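Local coordinates for protein putative phosphatase/phosphodiesterase MPN_349 (Mycoplasma pneumoniae M129, PDB 1T71) that probably hydrolyses phosphate esters, perhaps as a 2',3'-cyclic-nucleotide phosphodiesterase, at a centre of two iron(III) ions, at residues L10-G15 and A42-H47; H153-H158 and T177-T182; E164-C169 and Y200-G205; A241-V246 and I263-D268. One frame throughout, in Å; residues are numbered along the deposited sequence.

Contact 1 comes first along the chain and supplies protein ligands to the iron pair. Contacts 2 and 3 alternate along the chain, with centres about 8 Å apart, and share one mixed sheet, in which strands 178-182 and 199-201 are neighbours; helix 162-172 of contact 3 is the crossover of contact 2. Contact 4, last in sequence, is a hairpin at the edge of the other six-stranded sheet, its centre about 13 Å from that of contact 1 and about 19 Å from those of contacts 2 and 3. G11 N, just before D12, is hydrogen-bonded to N244 O, and H158 adjoins D12 and E43, so contacts from both sheets of this calcineurin-like fold meet near the metal site.

Contact 1: L10-G15 and A42-H47; sequences LGDVYG and AENTTH. With FE (Fe (III) ion), chain B; FE (Fe (III) ion), chain C.
The ring of Y14 overlaps the side chain of N44 obliquely, its CD2 3.5 Å from N44 CB, with the ring and amide planes 27° apart. The asparagine CB points toward 10-15, and its amide continues to the metal site: as modelled, N44 ND2 binds one iron at 2.1 Å. D12 OD2 binds the same ion at 2.2 Å, its carboxylate nearly coplanar with that amide. E43 OE1 is the third ligand from these segments and also binds the second iron, 2.2 Å from each ion, so a single oxygen bridges the pair. A bent chain brings it there, with CG wedged between backbone N and carbonyl carbon (chi1 84°) and a further bend at chi2. The other carboxylate oxygen, OE2, accepts from the backbone N of H72, which, with the metal bonds, helps fix the rotation of the group. H185 belongs to the site of the first ion, and N71, H158 and H183 to that of the second.

E43 and N44 sit on a type I turn from A42 to T45. There A42 O receives both T45 N and T45 OG1, from the same face of its plane, the hydroxyl at 2.8 Å. The same OG1 lies alongside V13, 3.5 Å from its CB. Next to N44 the backbones join through G15 N, which donates to N44 O at 3.1 Å from above the carbonyl plane; positive phi suits glycine at G15. With D12 and N44 on one ion and E43 shared by both, the bridging oxygen is probably strongly polarised, consistent with a binuclear metallophosphoesterase centre.

Contact 2: H153-H158 and T177-T182; sequences HIVDFH and TTIFGT
H153 N donates to T177 OG1 at 2.8 Å along a fairly straight path of 163°, closing the start of a parallel strand pair. The hydroxyl comes back to this amide because it sits anti to the carbonyl carbon, beside its own backbone N (chi1 -51°). Strands 152-158 and 178-182 then run together as the two strands of a right-handed beta-alpha-beta crossover, with helix 162-172 between them in the chain. F180 N meets V155 O at 2.9 Å, almost in line with the C=O bond, and F157 N returns to F180 O, also at 2.9 Å.

Two faces of the sheet differ in character. On one, V155 CB touches I179 CD1 at 4.2 Å, and the ring of F157 stacks on F168 of the crossover helix. On the other, I154 and T178 lie side by side, CG2 of the isoleucine 3.4 Å from the threonine OG1, a buried hydroxyl with no polar partner. T178 CB covers one face of the F180 ring, offset toward the rim, and this ring packs edge-to-face with F9 and F248 of the other sheet.

Further along that face, D156 crosses T182 at about a right angle; T182 OG1 appears to donate to D156 OD2, though its position is less certain. D156 OD1 accepts from T68 and N41, so the buried carboxylate is held from several directions. H158, of the second iron's site, follows on the same face, its NE2 hydrogen-bonded to D12 OD2. The C-terminal end of strand 152-158 thus reaches the metal site through H158, and the hydrogen bonds to D156 probably help to stabilise its buried carboxylate.

Contact 3: E164-C169 and Y200-G205; sequences EKNAFC and YITDVG
Contacts over the aromatic ring join C169 of helix 162-172 to Y200 of strand 199-201. The sulfur lies over one ring face, SG 3.7 Å from the Y200 centroid and 17° off the normal, an S-aromatic contact. C169 CB covers the same ring as a CH-pi contact, 3.5 Å from Y200 CE1. With SG anti to the backbone N (chi1 174°), the sulfur comes to lie over the ring face beside its CB.

At the phenol end N166 crosses the tyrosine at about a right angle, OD1 3.2 Å from Y200 OH, while its ND2 bonds back to T162 O in the same helix.

The lysine's contacts lie further along. K165 curls through bends at chi2, chi3 and chi4, bringing NZ 2.7 Å from T202 O in a hydrogen bond. The same ammonium makes a long salt bridge to D203 OD2, at 3.5 Å, an oxygen that also accepts from T184 OG1. D203 OD1 takes G205 N at 2.8 Å through its anti lone pair, forming an Asx turn. K165 and T184 thus hold OD2 and the turn holds OD1, and the lysine would probably temper the negative charge of D203, whose side chain lies about 8 Å from a bound iron.

Contact 4: A241-V246 and I263-D268; sequences AQLNGV and IRIVED
L243 and I265 face each other across the beta hairpin of strands 241-249 and 259-267, as an antiparallel hydrogen-bonded pair with their CB atoms 3.9 Å apart. This is the tightly packed side. L243 CD1 meets I263 CG2 at 3.7 Å. Two torsions, CG anti to the amide nitrogen (chi1 174°) and the bend at chi2 (-62°), together carry this CD1 toward I263. A241 and I265 join L243 against I21 of helix 15-23, and I263 packs on L29 and Y33 of helix 26-33, so these helices cover the apolar face. G245, beside I263, adds no side chain, and its N donates to I263 O at 2.8 Å. The backbone pairing runs the whole length, and A241 N still reaches E267 O at 3.1 Å near the exposed end.

The other face, with Q242, N244, R264 and V266, is looser and partly wet. Here strand 259-267 is the outermost of its sheet, and R264 and V266 are exposed. A water bridges Q242 OE1 and R264 NH2, donating to the amide oxygen at 2.7 Å and accepting from the arginine. Inner ends are secured elsewhere: Q242 NE2 donates to P209 O and N244 ND2 to M206 O. R264 bends at chi3 and grips N244 side-on, NE at 3.0 Å and NH2 at 3.2 Å from the single oxygen OD1, which lies in the guanidinium plane.

Contact 1: L10-G15 and A42-H47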
loop_
_atom_site.group_PDB
_atom_site.type_symbol
_atom_site.label_atom_id
_atom_site.label_comp_id
_atom_site.label_asym_id
_atom_site.label_seq_id
_atom_site.Cartn_x
_atom_site.Cartn_y
_atom_site.Cartn_z
ATOM N N LEU A 10 -4.746 -3.482 2.732
ATOM C CA LEU A 10 -4.305 -4.288 1.593
ATOM C C LEU A 10 -3.162 -3.608 0.843
ATOM O O LEU A 10 -3.163 -2.384 0.671
ATOM C CB LEU A 10 -5.474 -4.537 0.632
ATOM C CG LEU A 10 -6.748 -5.156 1.223
ATOM C CD1 LEU A 10 -7.678 -5.586 0.094
ATOM C CD2 LEU A 10 -6.402 -6.352 2.084
ATOM N N GLY A 11 -2.201 -4.411 0.393
ATOM C CA GLY A 11 -1.047 -3.886 -0.322
ATOM C C GLY A 11 -1.317 -3.478 -1.761
ATOM O O GLY A 11 -2.398 -3.718 -2.296
ATOM N N ASP A 12 -0.311 -2.866 -2.380
ATOM C CA ASP A 12 -0.369 -2.369 -3.753
ATOM C C ASP A 12 -1.330 -3.084 -4.687
ATOM O O ASP A 12 -1.112 -4.245 -5.040
ATOM C CB ASP A 12 1.030 -2.401 -4.387
ATOM C CG ASP A 12 2.036 -1.553 -3.634
ATOM O OD1 ASP A 12 2.091 -1.663 -2.383
ATOM O OD2 ASP A 12 2.776 -0.788 -4.291
ATOM N N VAL A 13 -2.382 -2.374 -5.097
ATOM C CA VAL A 13 -3.368 -2.914 -6.034
ATOM C C VAL A 13 -2.714 -2.828 -7.408
ATOM O O VAL A 13 -2.297 -1.753 -7.830
ATOM C CB VAL A 13 -4.663 -2.077 -6.043
ATOM C CG1 VAL A 13 -5.608 -2.601 -7.105
ATOM C CG2 VAL A 13 -5.327 -2.139 -4.685
ATOM N N TYR A 14 -2.637 -3.947 -8.115
ATOM C CA TYR A 14 -1.962 -3.961 -9.409
ATOM C C TYR A 14 -2.794 -4.525 -10.568
ATOM O O TYR A 14 -3.048 -5.732 -10.646
ATOM C CB TYR A 14 -0.656 -4.758 -9.250
ATOM C CG TYR A 14 0.337 -4.650 -10.388
ATOM C CD1 TYR A 14 0.027 -5.117 -11.672
ATOM C CD2 TYR A 14 1.604 -4.109 -10.174
ATOM C CE1 TYR A 14 0.965 -5.046 -12.713
ATOM C CE2 TYR A 14 2.545 -4.030 -11.203
ATOM C CZ TYR A 14 2.219 -4.499 -12.465
ATOM O OH TYR A 14 3.152 -4.419 -13.468
ATOM N N GLY A 15 -3.211 -3.634 -11.466
ATOM C CA GLY A 15 -3.967 -4.035 -12.639
ATOM C C GLY A 15 -5.332 -4.667 -12.444
ATOM O O GLY A 15 -5.919 -4.623 -11.362
ATOM N N ALA A 42 -3.226 1.886 -3.656
ATOM C CA ALA A 42 -3.669 1.639 -5.030
ATOM C C ALA A 42 -2.752 2.220 -6.096
ATOM O O ALA A 42 -3.178 2.465 -7.227
ATOM C CB ALA A 42 -5.085 2.197 -5.211
ATOM N N GLU A 43 -1.483 2.404 -5.752
ATOM C CA GLU A 43 -0.526 3.002 -6.676
ATOM C C GLU A 43 -0.286 2.316 -8.023
ATOM O O GLU A 43 0.272 2.938 -8.925
ATOM C CB GLU A 43 0.823 3.198 -5.979
ATOM C CG GLU A 43 1.704 1.970 -5.985
ATOM C CD GLU A 43 3.146 2.313 -6.282
ATOM O OE1 GLU A 43 3.939 1.374 -6.468
ATOM O OE2 GLU A 43 3.486 3.519 -6.334
ATOM N N ASN A 44 -0.676 1.048 -8.162
ATOM C CA ASN A 44 -0.479 0.315 -9.422
ATOM C C ASN A 44 -1.802 -0.106 -10.068
ATOM O O ASN A 44 -1.818 -0.913 -10.994
ATOM C CB ASN A 44 0.351 -0.949 -9.172
ATOM C CG ASN A 44 1.784 -0.644 -8.765
ATOM O OD1 ASN A 44 2.603 -0.239 -9.589
ATOM N ND2 ASN A 44 2.089 -0.832 -7.492
ATOM N N THR A 45 -2.909 0.441 -9.581
ATOM C CA THR A 45 -4.222 0.065 -10.079
ATOM C C THR A 45 -4.465 0.079 -11.588
ATOM O O THR A 45 -4.834 -0.947 -12.162
ATOM C CB THR A 45 -5.320 0.908 -9.400
ATOM O OG1 THR A 45 -5.249 0.734 -7.979
ATOM C CG2 THR A 45 -6.697 0.468 -9.887
ATOM N N THR A 46 -4.263 1.225 -12.230
ATOM C CA THR A 46 -4.517 1.368 -13.664
ATOM C C THR A 46 -3.326 1.022 -14.567
ATOM O O THR A 46 -2.344 1.764 -14.642
ATOM C CB THR A 46 -4.989 2.799 -13.949
ATOM O OG1 THR A 46 -6.111 3.091 -13.102
ATOM C CG2 THR A 46 -5.390 2.965 -15.415
ATOM N N HIS A 47 -3.437 -0.106 -15.266
ATOM C CA HIS A 47 -2.375 -0.590 -16.149
ATOM C C HIS A 47 -1.023 -0.680 -15.437
ATOM O O HIS A 47 0.033 -0.443 -16.032
ATOM C CB HIS A 47 -2.267 0.292 -17.398
ATOM C CG HIS A 47 -3.478 0.231 -18.276
ATOM N ND1 HIS A 47 -4.435 1.223 -18.301
ATOM C CD2 HIS A 47 -3.918 -0.735 -19.115
ATOM C CE1 HIS A 47 -5.413 0.870 -19.115
ATOM N NE2 HIS A 47 -5.124 -0.314 -19.622
HETATM FE FE FE B . 3.801 -0.785 -6.243
HETATM FE FE FE C . 6.032 1.404 -5.713
#

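Contact 2: H153-H158 and T177-T182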
loop_
_atom_site.group_PDB
_atom_site.type_symbol
_atom_site.label_atom_id
_atom_site.label_comp_id
_atom_site.label_asym_id
_atom_site.label_seq_id
_atom_site.Cartn_x
_atom_site.Cartn_y
_atom_site.Cartn_z
ATOM N N HIS A 153 -2.652 6.657 14.562
ATOM C CA HIS A 153 -1.884 7.164 13.434
ATOM C C HIS A 153 -1.425 5.964 12.620
ATOM O O HIS A 153 -0.605 5.174 13.087
ATOM C CB HIS A 153 -0.672 7.949 13.940
ATOM C CG HIS A 153 -0.105 8.904 12.938
ATOM N ND1 HIS A 153 -0.337 8.793 11.582
ATOM C CD2 HIS A 153 0.712 9.973 13.091
ATOM C CE1 HIS A 153 0.310 9.753 10.946
ATOM N NE2 HIS A 153 0.955 10.483 11.838
ATOM N N ILE A 154 -1.976 5.830 11.416
ATOM C CA ILE A 154 -1.651 4.727 10.514
ATOM C C ILE A 154 -0.691 5.217 9.436
ATOM O O ILE A 154 -0.992 6.165 8.710
ATOM C CB ILE A 154 -2.939 4.171 9.859
ATOM C CG1 ILE A 154 -3.836 3.558 10.942
ATOM C CG2 ILE A 154 -2.598 3.136 8.795
ATOM C CD1 ILE A 154 -5.207 3.124 10.445
ATOM N N VAL A 155 0.467 4.574 9.331
ATOM C CA VAL A 155 1.466 4.985 8.348
ATOM C C VAL A 155 1.815 3.945 7.286
ATOM O O VAL A 155 2.145 2.801 7.600
ATOM C CB VAL A 155 2.786 5.393 9.040
ATOM C CG1 VAL A 155 3.816 5.811 7.995
ATOM C CG2 VAL A 155 2.534 6.519 10.030
ATOM N N ASP A 156 1.738 4.359 6.026
ATOM C CA ASP A 156 2.099 3.497 4.904
ATOM C C ASP A 156 3.429 4.055 4.395
ATOM O O ASP A 156 3.460 5.109 3.754
ATOM C CB ASP A 156 1.037 3.559 3.795
ATOM C CG ASP A 156 1.466 2.819 2.525
ATOM O OD1 ASP A 156 0.637 2.641 1.599
ATOM O OD2 ASP A 156 2.643 2.420 2.444
ATOM N N PHE A 157 4.522 3.359 4.708
ATOM C CA PHE A 157 5.861 3.786 4.296
ATOM C C PHE A 157 6.225 3.057 3.011
ATOM O O PHE A 157 6.559 1.872 3.028
ATOM C CB PHE A 157 6.882 3.459 5.394
ATOM C CG PHE A 157 8.234 4.100 5.194
ATOM C CD1 PHE A 157 9.394 3.441 5.599
ATOM C CD2 PHE A 157 8.352 5.358 4.605
ATOM C CE1 PHE A 157 10.656 4.024 5.414
ATOM C CE2 PHE A 157 9.605 5.952 4.414
ATOM C CZ PHE A 157 10.760 5.284 4.818
ATOM N N HIS A 158 6.151 3.774 1.899
ATOM C CA HIS A 158 6.443 3.207 0.590
ATOM C C HIS A 158 7.942 3.300 0.335
ATOM O O HIS A 158 8.431 4.314 -0.168
ATOM C CB HIS A 158 5.662 3.982 -0.479
ATOM C CG HIS A 158 5.301 3.161 -1.672
ATOM N ND1 HIS A 158 5.878 3.354 -2.908
ATOM C CD2 HIS A 158 4.438 2.127 -1.815
ATOM C CE1 HIS A 158 5.384 2.474 -3.760
ATOM N NE2 HIS A 158 4.509 1.718 -3.123
ATOM N N THR A 177 0.558 4.284 15.587
ATOM C CA THR A 177 -0.212 3.055 15.740
ATOM C C THR A 177 0.338 1.940 14.855
ATOM O O THR A 177 0.581 0.834 15.329
ATOM C CB THR A 177 -1.697 3.276 15.386
ATOM O OG1 THR A 177 -2.199 4.407 16.106
ATOM C CG2 THR A 177 -2.518 2.045 15.750
ATOM N N THR A 178 0.524 2.221 13.566
ATOM C CA THR A 178 1.058 1.205 12.661
ATOM C C THR A 178 2.089 1.758 11.690
ATOM O O THR A 178 2.029 2.916 11.278
ATOM C CB THR A 178 -0.052 0.515 11.817
ATOM O OG1 THR A 178 -0.505 1.407 10.793
ATOM C CG2 THR A 178 -1.232 0.131 12.687
ATOM N N ILE A 179 3.041 0.902 11.344
ATOM C CA ILE A 179 4.096 1.216 10.399
ATOM C C ILE A 179 4.054 0.068 9.392
ATOM O O ILE A 179 4.619 -1.000 9.645
ATOM C CB ILE A 179 5.482 1.206 11.074
ATOM C CG1 ILE A 179 5.556 2.268 12.175
ATOM C CG2 ILE A 179 6.566 1.425 10.033
ATOM C CD1 ILE A 179 5.553 3.686 11.661
ATOM N N PHE A 180 3.364 0.270 8.271
ATOM C CA PHE A 180 3.271 -0.774 7.249
ATOM C C PHE A 180 4.087 -0.405 6.019
ATOM O O PHE A 180 3.857 0.641 5.405
ATOM C CB PHE A 180 1.817 -1.006 6.813
ATOM C CG PHE A 180 0.920 -1.558 7.892
ATOM C CD1 PHE A 180 1.430 -2.359 8.912
ATOM C CD2 PHE A 180 -0.454 -1.325 7.850
ATOM C CE1 PHE A 180 0.585 -2.921 9.872
ATOM C CE2 PHE A 180 -1.309 -1.883 8.806
ATOM C CZ PHE A 180 -0.788 -2.682 9.816
ATOM N N GLY A 181 5.043 -1.256 5.663
ATOM C CA GLY A 181 5.850 -0.998 4.486
ATOM C C GLY A 181 5.175 -1.531 3.226
ATOM O O GLY A 181 4.455 -2.530 3.272
ATOM N N THR A 182 5.393 -0.851 2.105
ATOM C CA THR A 182 4.837 -1.249 0.809
ATOM C C THR A 182 5.870 -0.916 -0.266
ATOM O O THR A 182 6.895 -0.301 0.038
ATOM C CB THR A 182 3.519 -0.487 0.480
ATOM O OG1 THR A 182 3.720 0.928 0.631
ATOM C CG2 THR A 182 2.391 -0.940 1.397
#

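Contact 3: E164-C169 and Y200-G205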
loop_
_atom_site.group_PDB
_atom_site.type_symbol
_atom_site.label_atom_id
_atom_site.label_comp_id
_atom_site.label_asym_id
_atom_site.label_seq_id
_atom_site.Cartn_x
_atom_site.Cartn_y
_atom_site.Cartn_z
ATOM N N GLU A 164 16.086 0.558 5.351
ATOM C CA GLU A 164 15.408 1.831 5.595
ATOM C C GLU A 164 14.081 1.575 6.311
ATOM O O GLU A 164 13.685 2.327 7.203
ATOM C CB GLU A 164 15.130 2.600 4.298
ATOM C CG GLU A 164 14.648 4.029 4.586
ATOM C CD GLU A 164 14.274 4.837 3.352
ATOM O OE1 GLU A 164 14.106 6.068 3.493
ATOM O OE2 GLU A 164 14.136 4.256 2.254
ATOM N N LYS A 165 13.404 0.502 5.920
ATOM C CA LYS A 165 12.121 0.146 6.516
ATOM C C LYS A 165 12.245 -0.118 8.018
ATOM O O LYS A 165 11.484 0.415 8.822
ATOM C CB LYS A 165 11.548 -1.103 5.828
ATOM C CG LYS A 165 10.152 -0.915 5.243
ATOM C CD LYS A 165 10.192 -0.352 3.836
ATOM C CE LYS A 165 10.498 -1.436 2.810
ATOM N NZ LYS A 165 9.317 -2.294 2.493
ATOM N N ASN A 166 13.208 -0.950 8.395
ATOM C CA ASN A 166 13.396 -1.277 9.790
ATOM C C ASN A 166 13.991 -0.127 10.602
ATOM O O ASN A 166 13.743 -0.021 11.802
ATOM C CB ASN A 166 14.230 -2.551 9.898
ATOM C CG ASN A 166 13.411 -3.792 9.571
ATOM O OD1 ASN A 166 12.717 -4.331 10.434
ATOM N ND2 ASN A 166 13.463 -4.230 8.316
ATOM N N ALA A 167 14.764 0.738 9.956
ATOM C CA ALA A 167 15.326 1.881 10.662
ATOM C C ALA A 167 14.149 2.792 11.010
ATOM O O ALA A 167 14.102 3.393 12.082
ATOM C CB ALA A 167 16.317 2.619 9.778
ATOM N N PHE A 168 13.191 2.870 10.091
ATOM C CA PHE A 168 12.002 3.695 10.274
ATOM C C PHE A 168 11.196 3.107 11.432
ATOM O O PHE A 168 10.685 3.835 12.279
ATOM C CB PHE A 168 11.181 3.701 8.974
ATOM C CG PHE A 168 10.095 4.748 8.930
ATOM C CD1 PHE A 168 8.793 4.445 9.328
ATOM C CD2 PHE A 168 10.370 6.028 8.468
ATOM C CE1 PHE A 168 7.778 5.406 9.258
ATOM C CE2 PHE A 168 9.362 6.996 8.396
ATOM C CZ PHE A 168 8.065 6.681 8.791
ATOM N N CYS A 169 11.105 1.781 11.469
ATOM C CA CYS A 169 10.382 1.081 12.522
ATOM C C CYS A 169 11.006 1.388 13.880
ATOM O O CYS A 169 10.313 1.660 14.859
ATOM C CB CYS A 169 10.433 -0.431 12.276
ATOM S SG CYS A 169 9.722 -1.443 13.619
ATOM N N TYR A 200 3.694 -3.639 13.032
ATOM C CA TYR A 200 4.744 -3.437 12.033
ATOM C C TYR A 200 4.875 -4.616 11.082
ATOM O O TYR A 200 4.611 -5.757 11.456
ATOM C CB TYR A 200 6.112 -3.240 12.695
ATOM C CG TYR A 200 7.254 -3.201 11.687
ATOM C CD1 TYR A 200 7.465 -2.079 10.887
ATOM C CD2 TYR A 200 8.090 -4.304 11.499
ATOM C CE1 TYR A 200 8.472 -2.051 9.929
ATOM C CE2 TYR A 200 9.108 -4.290 10.533
ATOM C CZ TYR A 200 9.290 -3.157 9.750
ATOM O OH TYR A 200 10.270 -3.125 8.776
ATOM N N ILE A 201 5.292 -4.321 9.854
ATOM C CA ILE A 201 5.544 -5.335 8.840
ATOM C C ILE A 201 6.417 -4.668 7.776
ATOM O O ILE A 201 6.118 -3.564 7.312
ATOM C CB ILE A 201 4.231 -5.903 8.221
ATOM C CG1 ILE A 201 4.567 -7.099 7.327
ATOM C CG2 ILE A 201 3.497 -4.833 7.438
ATOM C CD1 ILE A 201 3.347 -7.800 6.731
ATOM N N THR A 202 7.514 -5.324 7.410
ATOM C CA THR A 202 8.433 -4.765 6.426
ATOM C C THR A 202 7.737 -4.477 5.102
ATOM O O THR A 202 7.971 -3.432 4.499
ATOM C CB THR A 202 9.648 -5.693 6.214
ATOM O OG1 THR A 202 10.388 -5.768 7.438
ATOM C CG2 THR A 202 10.567 -5.141 5.123
ATOM N N ASP A 203 6.889 -5.400 4.653
ATOM C CA ASP A 203 6.132 -5.195 3.420
ATOM C C ASP A 203 4.824 -5.989 3.417
ATOM O O ASP A 203 4.816 -7.205 3.620
ATOM C CB ASP A 203 6.966 -5.558 2.180
ATOM C CG ASP A 203 6.473 -4.845 0.924
ATOM O OD1 ASP A 203 5.279 -5.012 0.565
ATOM O OD2 ASP A 203 7.273 -4.105 0.302
ATOM N N VAL A 204 3.718 -5.289 3.186
ATOM C CA VAL A 204 2.405 -5.925 3.154
ATOM C C VAL A 204 2.257 -6.856 1.953
ATOM O O VAL A 204 1.589 -7.888 2.020
ATOM C CB VAL A 204 1.283 -4.869 3.087
ATOM C CG1 VAL A 204 -0.082 -5.558 2.972
ATOM C CG2 VAL A 204 1.335 -3.981 4.316
ATOM N N GLY A 205 2.891 -6.499 0.849
ATOM C CA GLY A 205 2.769 -7.321 -0.341
ATOM C C GLY A 205 1.903 -6.625 -1.373
ATOM O O GLY A 205 1.564 -5.451 -1.220
#

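Contact 4: A241-V246 and I263-D268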
loop_
_atom_site.group_PDB
_atom_site.type_symbol
_atom_site.label_atom_id
_atom_site.label_comp_id
_atom_site.label_asym_id
_atom_site.label_seq_id
_atom_site.Cartn_x
_atom_site.Cartn_y
_atom_site.Cartn_z
ATOM N N ALA A 241 -3.658 -14.590 -9.740
ATOM C CA ALA A 241 -3.814 -13.445 -8.853
ATOM C C ALA A 241 -3.478 -13.738 -7.402
ATOM O O ALA A 241 -3.504 -14.886 -6.956
ATOM C CB ALA A 241 -5.240 -12.915 -8.941
ATOM N N GLN A 242 -3.170 -12.679 -6.665
ATOM C CA GLN A 242 -2.857 -12.805 -5.253
ATOM C C GLN A 242 -3.354 -11.583 -4.508
ATOM O O GLN A 242 -3.384 -10.471 -5.049
ATOM C CB GLN A 242 -1.344 -12.974 -5.036
ATOM C CG GLN A 242 -0.490 -11.809 -5.535
ATOM C CD GLN A 242 0.995 -12.044 -5.332
ATOM O OE1 GLN A 242 1.464 -12.199 -4.203
ATOM N NE2 GLN A 242 1.745 -12.076 -6.426
ATOM N N LEU A 243 -3.760 -11.807 -3.268
ATOM C CA LEU A 243 -4.256 -10.757 -2.397
ATOM C C LEU A 243 -3.422 -10.840 -1.127
ATOM O O LEU A 243 -3.311 -11.907 -0.526
ATOM C CB LEU A 243 -5.734 -11.003 -2.078
ATOM C CG LEU A 243 -6.490 -10.129 -1.070
ATOM C CD1 LEU A 243 -5.887 -10.249 0.314
ATOM C CD2 LEU A 243 -6.470 -8.702 -1.530
ATOM N N ASN A 244 -2.840 -9.715 -0.724
ATOM C CA ASN A 244 -2.019 -9.668 0.475
ATOM C C ASN A 244 -2.378 -8.456 1.319
ATOM O O ASN A 244 -2.510 -7.340 0.811
ATOM C CB ASN A 244 -0.544 -9.617 0.089
ATOM C CG ASN A 244 -0.070 -10.907 -0.547
ATOM O OD1 ASN A 244 0.248 -11.871 0.150
ATOM N ND2 ASN A 244 -0.037 -10.940 -1.876
ATOM N N GLY A 245 -2.545 -8.674 2.616
ATOM C CA GLY A 245 -2.901 -7.572 3.481
ATOM C C GLY A 245 -2.664 -7.864 4.942
ATOM O O GLY A 245 -2.088 -8.893 5.311
ATOM N N VAL A 246 -3.108 -6.938 5.776
ATOM C CA VAL A 246 -2.961 -7.072 7.207
ATOM C C VAL A 246 -4.237 -6.665 7.928
ATOM O O VAL A 246 -4.824 -5.615 7.634
ATOM C CB VAL A 246 -1.826 -6.177 7.733
ATOM C CG1 VAL A 246 -1.818 -6.187 9.259
ATOM C CG2 VAL A 246 -0.494 -6.650 7.182
ATOM N N ILE A 263 -3.128 -11.439 5.945
ATOM C CA ILE A 263 -4.185 -11.916 5.063
ATOM C C ILE A 263 -3.575 -12.282 3.715
ATOM O O ILE A 263 -2.921 -11.450 3.088
ATOM C CB ILE A 263 -5.245 -10.831 4.817
ATOM C CG1 ILE A 263 -5.855 -10.381 6.144
ATOM C CG2 ILE A 263 -6.311 -11.361 3.860
ATOM C CD1 ILE A 263 -6.768 -9.171 6.017
ATOM N N ARG A 264 -3.785 -13.520 3.275
ATOM C CA ARG A 264 -3.253 -13.961 1.988
ATOM C C ARG A 264 -4.154 -14.922 1.212
ATOM O O ARG A 264 -4.692 -15.887 1.759
ATOM C CB ARG A 264 -1.859 -14.589 2.152
ATOM C CG ARG A 264 -1.515 -15.590 1.047
ATOM C CD ARG A 264 -0.031 -15.924 0.972
ATOM N NE ARG A 264 0.660 -14.875 0.242
ATOM C CZ ARG A 264 1.486 -15.080 -0.776
ATOM N NH1 ARG A 264 1.748 -16.308 -1.200
ATOM N NH2 ARG A 264 2.030 -14.042 -1.387
ATOM N N ILE A 265 -4.310 -14.631 -0.072
ATOM C CA ILE A 265 -5.118 -15.448 -0.964
ATOM C C ILE A 265 -4.336 -15.597 -2.264
ATOM O O ILE A 265 -3.846 -14.615 -2.820
ATOM C CB ILE A 265 -6.485 -14.786 -1.245
ATOM C CG1 ILE A 265 -7.266 -14.650 0.063
ATOM C CG2 ILE A 265 -7.282 -15.620 -2.238
ATOM C CD1 ILE A 265 -8.587 -13.949 -0.072
ATOM N N VAL A 266 -4.203 -16.831 -2.731
ATOM C CA VAL A 266 -3.470 -17.097 -3.952
ATOM C C VAL A 266 -4.284 -17.933 -4.930
ATOM O O VAL A 266 -4.850 -18.969 -4.565
ATOM C CB VAL A 266 -2.146 -17.831 -3.655
ATOM C CG1 VAL A 266 -1.414 -18.121 -4.957
ATOM C CG2 VAL A 266 -1.277 -16.980 -2.728
ATOM N N GLU A 267 -4.338 -17.470 -6.176
ATOM C CA GLU A 267 -5.069 -18.157 -7.234
ATOM C C GLU A 267 -4.085 -18.467 -8.353
ATOM O O GLU A 267 -3.562 -17.555 -8.999
ATOM C CB GLU A 267 -6.195 -17.267 -7.776
ATOM C CG GLU A 267 -7.204 -16.782 -6.740
ATOM C CD GLU A 267 -8.103 -17.890 -6.208
ATOM O OE1 GLU A 267 -9.058 -17.572 -5.458
ATOM O OE2 GLU A 267 -7.858 -19.076 -6.534
ATOM N N ASP A 268 -3.823 -19.750 -8.574
ATOM C CA ASP A 268 -2.901 -20.151 -9.619
ATOM C C ASP A 268 -3.623 -20.227 -10.953
ATOM O O ASP A 268 -4.837 -20.440 -11.009
ATOM C CB ASP A 268 -2.260 -21.493 -9.265
ATOM C CG ASP A 268 -1.171 -21.354 -8.219
ATOM O OD1 ASP A 268 -0.937 -22.316 -7.453
ATOM O OD2 ASP A 268 -0.540 -20.278 -8.172
HETATM O O HOH W 1 3.453 -13.895 -3.417
#